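Local atomic coordinates of putative zinc protease (Bordetella pertussis, PDB entry 3IH6), a protein that is probably a zinc-dependent metalloendopeptidase of the peptidase M16 family, represented here by an internal fragment that largely matches an inactive M16 domain. Residues G22-L33 with G83-P93. Numbering follows the deposited sequence.
Sequences GGTPLVAAMYHL and GLAMFGAQLQP
V27, A29 and Y31 each exchange two backbone hydrogen bonds with A89, F87 and A85, in that order. These are the hydrogen-bonded pairs of an antiparallel ladder. It is extended at one end by L91 N to P25 O (2.7 Å) and at the other by L33 N to G83 O (2.8 Å). The last bond is straight at hydrogen, but its donor stands 49° out of the carbonyl plane of G83. CA-H...O contacts run from residues of the non-hydrogen-bonded pairs to a carbonyl next to the partner: L26, paired with Q90, sets its CA 3.4 Å from A89 O. A28 CA and G88 CA lie 4.0 Å apart.

The two strands are neighbours inside a five-stranded antiparallel sheet, in the alpha+beta fold of an M16 domain. Strand 71-77 flanks 84-90, and strand 187-191 flanks 26-32. Helices 39-52 and 97-109 cover the face bearing A29, Y31 and F87.

On that face, Y31 CD2 meets F87 CD2 at 4.1 Å, and the two side chains cross at about a right angle. Y31 OH is hydrogen-bonded to E109.

The other face carries two selenomethionines. The bend at chi2 (82°) turns M30 SE to 3.6 Å from M86 CB; chi3 then sets M30 CE beside M86 CG and CE. M86 runs extended, and its CE reaches A28 CB at 3.7 Å. L84 CD1 packs on M30 CG. W155 of a second subunit packs on A28, M30 and M86.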
loop_
_atom_site.group_PDB
_atom_site.type_symbol
_atom_site.label_atom_id
_atom_site.label_comp_id
_atom_site.label_asym_id
_atom_site.label_seq_id
_atom_site.Cartn_x
_atom_site.Cartn_y
_atom_site.Cartn_z
ATOM N N GLY E 22 -14.109 -1.779 -32.846
ATOM C CA GLY E 22 -13.885 -0.720 -31.862
ATOM C C GLY E 22 -13.221 -1.218 -30.594
ATOM O O GLY E 22 -12.304 -2.041 -30.650
ATOM N N GLY E 23 -13.694 -0.710 -29.451
ATOM C CA GLY E 23 -13.156 -1.039 -28.132
ATOM C C GLY E 23 -14.115 -1.880 -27.310
ATOM O O GLY E 23 -14.630 -2.896 -27.794
ATOM N N THR E 24 -14.364 -1.491 -26.065
ATOM C CA THR E 24 -15.207 -2.314 -25.214
ATOM C C THR E 24 -16.471 -1.590 -24.758
ATOM O O THR E 24 -16.409 -0.697 -23.909
ATOM C CB THR E 24 -14.433 -2.850 -24.002
ATOM O OG1 THR E 24 -13.441 -3.781 -24.449
ATOM C CG2 THR E 24 -15.359 -3.538 -23.024
ATOM N N PRO E 25 -17.626 -1.981 -25.320
ATOM C CA PRO E 25 -18.884 -1.450 -24.793
ATOM C C PRO E 25 -19.182 -1.960 -23.378
ATOM O O PRO E 25 -18.740 -3.038 -22.993
ATOM C CB PRO E 25 -19.922 -1.946 -25.802
ATOM C CG PRO E 25 -19.129 -2.213 -27.045
ATOM C CD PRO E 25 -17.846 -2.778 -26.538
ATOM N N LEU E 26 -19.875 -1.133 -22.608
ATOM C CA LEU E 26 -20.340 -1.476 -21.289
ATOM C C LEU E 26 -21.801 -1.138 -21.215
ATOM O O LEU E 26 -22.221 -0.114 -21.742
ATOM C CB LEU E 26 -19.568 -0.696 -20.211
ATOM C CG LEU E 26 -18.124 -1.179 -20.042
ATOM C CD1 LEU E 26 -17.129 -0.030 -20.146
ATOM C CD2 LEU E 26 -17.942 -2.010 -18.774
ATOM N N VAL E 27 -22.576 -2.022 -20.597
ATOM C CA VAL E 27 -23.949 -1.715 -20.233
ATOM C C VAL E 27 -24.060 -1.801 -18.737
ATOM O O VAL E 27 -23.218 -2.445 -18.083
ATOM C CB VAL E 27 -24.993 -2.621 -20.920
ATOM C CG1 VAL E 27 -25.017 -2.301 -22.396
ATOM C CG2 VAL E 27 -24.730 -4.102 -20.667
ATOM N N ALA E 28 -25.069 -1.114 -18.199
ATOM C CA ALA E 28 -25.198 -0.953 -16.768
ATOM C C ALA E 28 -26.634 -0.832 -16.333
ATOM O O ALA E 28 -27.480 -0.298 -17.062
ATOM C CB ALA E 28 -24.395 0.277 -16.282
ATOM N N ALA E 29 -26.897 -1.319 -15.121
ATOM C CA ALA E 29 -28.142 -1.026 -14.428
ATOM C C ALA E 29 -27.911 -0.414 -13.020
ATOM O O ALA E 29 -27.232 -1.002 -12.166
ATOM C CB ALA E 29 -29.024 -2.265 -14.345
HETATM N N MSE E 30 -28.505 0.757 -12.796
HETATM C CA MSE E 30 -28.407 1.458 -11.511
HETATM C C MSE E 30 -29.642 1.281 -10.624
HETATM O O MSE E 30 -30.783 1.372 -11.091
HETATM C CB MSE E 30 -28.215 2.960 -11.753
HETATM C CG MSE E 30 -27.584 3.695 -10.581
HETATM SE SE MSE E 30 -25.667 3.416 -10.721
HETATM C CE MSE E 30 -25.494 3.850 -12.654
ATOM N N TYR E 31 -29.391 1.086 -9.328
ATOM C CA TYR E 31 -30.422 0.940 -8.326
ATOM C C TYR E 31 -30.052 1.818 -7.113
ATOM O O TYR E 31 -28.883 2.235 -6.961
ATOM C CB TYR E 31 -30.509 -0.517 -7.892
ATOM C CG TYR E 31 -30.886 -1.502 -8.969
ATOM C CD1 TYR E 31 -32.227 -1.924 -9.139
ATOM C CD2 TYR E 31 -29.924 -2.022 -9.820
ATOM C CE1 TYR E 31 -32.592 -2.860 -10.147
ATOM C CE2 TYR E 31 -30.273 -2.942 -10.840
ATOM C CZ TYR E 31 -31.614 -3.355 -10.994
ATOM O OH TYR E 31 -31.917 -4.278 -11.984
ATOM N N HIS E 32 -31.010 2.115 -6.246
ATOM C CA HIS E 32 -30.668 2.854 -5.014
ATOM C C HIS E 32 -30.443 2.018 -3.751
ATOM O O HIS E 32 -31.010 0.948 -3.614
ATOM C CB HIS E 32 -31.582 4.065 -4.746
ATOM C CG HIS E 32 -32.956 3.723 -4.253
ATOM N ND1 HIS E 32 -34.059 3.722 -5.084
ATOM C CD2 HIS E 32 -33.425 3.466 -3.006
ATOM C CE1 HIS E 32 -35.149 3.462 -4.371
ATOM N NE2 HIS E 32 -34.793 3.306 -3.107
ATOM N N LEU E 33 -29.609 2.519 -2.839
ATOM C CA LEU E 33 -29.328 1.825 -1.569
ATOM C C LEU E 33 -30.385 2.152 -0.528
ATOM O O LEU E 33 -30.938 3.235 -0.572
ATOM C CB LEU E 33 -27.948 2.244 -1.009
ATOM C CG LEU E 33 -26.713 1.977 -1.896
ATOM C CD1 LEU E 33 -25.454 2.634 -1.355
ATOM C CD2 LEU E 33 -26.505 0.501 -2.146
ATOM N N GLY E 83 -27.471 7.233 -2.347
ATOM C CA GLY E 83 -26.553 6.064 -2.368
ATOM C C GLY E 83 -27.010 5.096 -3.446
ATOM O O GLY E 83 -28.187 4.859 -3.569
ATOM N N LEU E 84 -26.080 4.562 -4.232
ATOM C CA LEU E 84 -26.389 3.808 -5.438
ATOM C C LEU E 84 -25.665 2.477 -5.526
ATOM O O LEU E 84 -24.501 2.341 -5.083
ATOM C CB LEU E 84 -26.089 4.625 -6.703
ATOM C CG LEU E 84 -26.764 5.963 -7.037
ATOM C CD1 LEU E 84 -26.249 6.556 -8.410
ATOM C CD2 LEU E 84 -28.310 5.881 -7.030
ATOM N N ALA E 85 -26.374 1.476 -6.069
ATOM C CA ALA E 85 -25.750 0.194 -6.355
ATOM C C ALA E 85 -25.673 0.176 -7.860
ATOM O O ALA E 85 -26.654 0.519 -8.541
ATOM C CB ALA E 85 -26.585 -0.980 -5.839
HETATM N N MSE E 86 -24.509 -0.217 -8.373
HETATM C CA MSE E 86 -24.294 -0.291 -9.784
HETATM C C MSE E 86 -23.819 -1.675 -10.242
HETATM O O MSE E 86 -22.764 -2.146 -9.821
HETATM C CB MSE E 86 -23.258 0.764 -10.189
HETATM C CG MSE E 86 -23.186 0.910 -11.605
HETATM SE SE MSE E 86 -21.702 2.034 -12.094
HETATM C CE MSE E 86 -22.232 2.141 -13.928
ATOM N N PHE E 87 -24.590 -2.302 -11.126
ATOM C CA PHE E 87 -24.184 -3.555 -11.728
ATOM C C PHE E 87 -23.985 -3.324 -13.202
ATOM O O PHE E 87 -24.639 -2.468 -13.817
ATOM C CB PHE E 87 -25.213 -4.657 -11.486
ATOM C CG PHE E 87 -25.496 -4.895 -10.020
ATOM C CD1 PHE E 87 -24.648 -5.682 -9.257
ATOM C CD2 PHE E 87 -26.579 -4.290 -9.400
ATOM C CE1 PHE E 87 -24.881 -5.873 -7.914
ATOM C CE2 PHE E 87 -26.839 -4.504 -8.010
ATOM C CZ PHE E 87 -25.986 -5.277 -7.281
ATOM N N GLY E 88 -23.066 -4.071 -13.800
ATOM C CA GLY E 88 -22.945 -3.937 -15.245
ATOM C C GLY E 88 -22.206 -5.066 -15.887
ATOM O O GLY E 88 -21.782 -6.006 -15.218
ATOM N N ALA E 89 -22.070 -4.991 -17.205
ATOM C CA ALA E 89 -21.357 -6.023 -17.935
ATOM C C ALA E 89 -20.462 -5.375 -18.940
ATOM O O ALA E 89 -20.794 -4.325 -19.493
ATOM C CB ALA E 89 -22.322 -7.045 -18.615
ATOM N N GLN E 90 -19.317 -6.017 -19.153
ATOM C CA GLN E 90 -18.321 -5.579 -20.092
ATOM C C GLN E 90 -18.539 -6.398 -21.366
ATOM O O GLN E 90 -18.584 -7.624 -21.307
ATOM C CB GLN E 90 -16.953 -5.898 -19.484
ATOM C CG GLN E 90 -15.832 -5.007 -19.944
ATOM C CD GLN E 90 -14.479 -5.410 -19.359
ATOM O OE1 GLN E 90 -14.297 -6.524 -18.867
ATOM N NE2 GLN E 90 -13.532 -4.501 -19.422
ATOM N N LEU E 91 -18.672 -5.729 -22.505
ATOM C CA LEU E 91 -18.873 -6.399 -23.775
ATOM C C LEU E 91 -17.678 -6.344 -24.740
ATOM O O LEU E 91 -16.787 -5.500 -24.647
ATOM C CB LEU E 91 -20.139 -5.876 -24.468
ATOM C CG LEU E 91 -21.495 -6.446 -24.035
ATOM C CD1 LEU E 91 -21.720 -6.378 -22.535
ATOM C CD2 LEU E 91 -22.633 -5.748 -24.745
ATOM N N GLN E 92 -17.680 -7.302 -25.652
ATOM C CA GLN E 92 -16.754 -7.403 -26.749
ATOM C C GLN E 92 -17.455 -6.691 -27.876
ATOM O O GLN E 92 -18.687 -6.586 -27.851
ATOM C CB GLN E 92 -16.649 -8.883 -27.109
ATOM C CG GLN E 92 -15.502 -9.312 -27.979
ATOM C CD GLN E 92 -14.895 -10.591 -27.454
ATOM O OE1 GLN E 92 -15.143 -10.962 -26.299
ATOM N NE2 GLN E 92 -14.091 -11.273 -28.281
ATOM N N PRO E 93 -16.685 -6.192 -28.869
ATOM C CA PRO E 93 -17.326 -5.660 -30.062
ATOM C C PRO E 93 -18.105 -6.768 -30.737
ATOM O O PRO E 93 -17.611 -7.896 -30.838
ATOM C CB PRO E 93 -16.143 -5.249 -30.949
ATOM C CG PRO E 93 -15.007 -5.075 -30.016
ATOM C CD PRO E 93 -15.215 -6.075 -28.939
#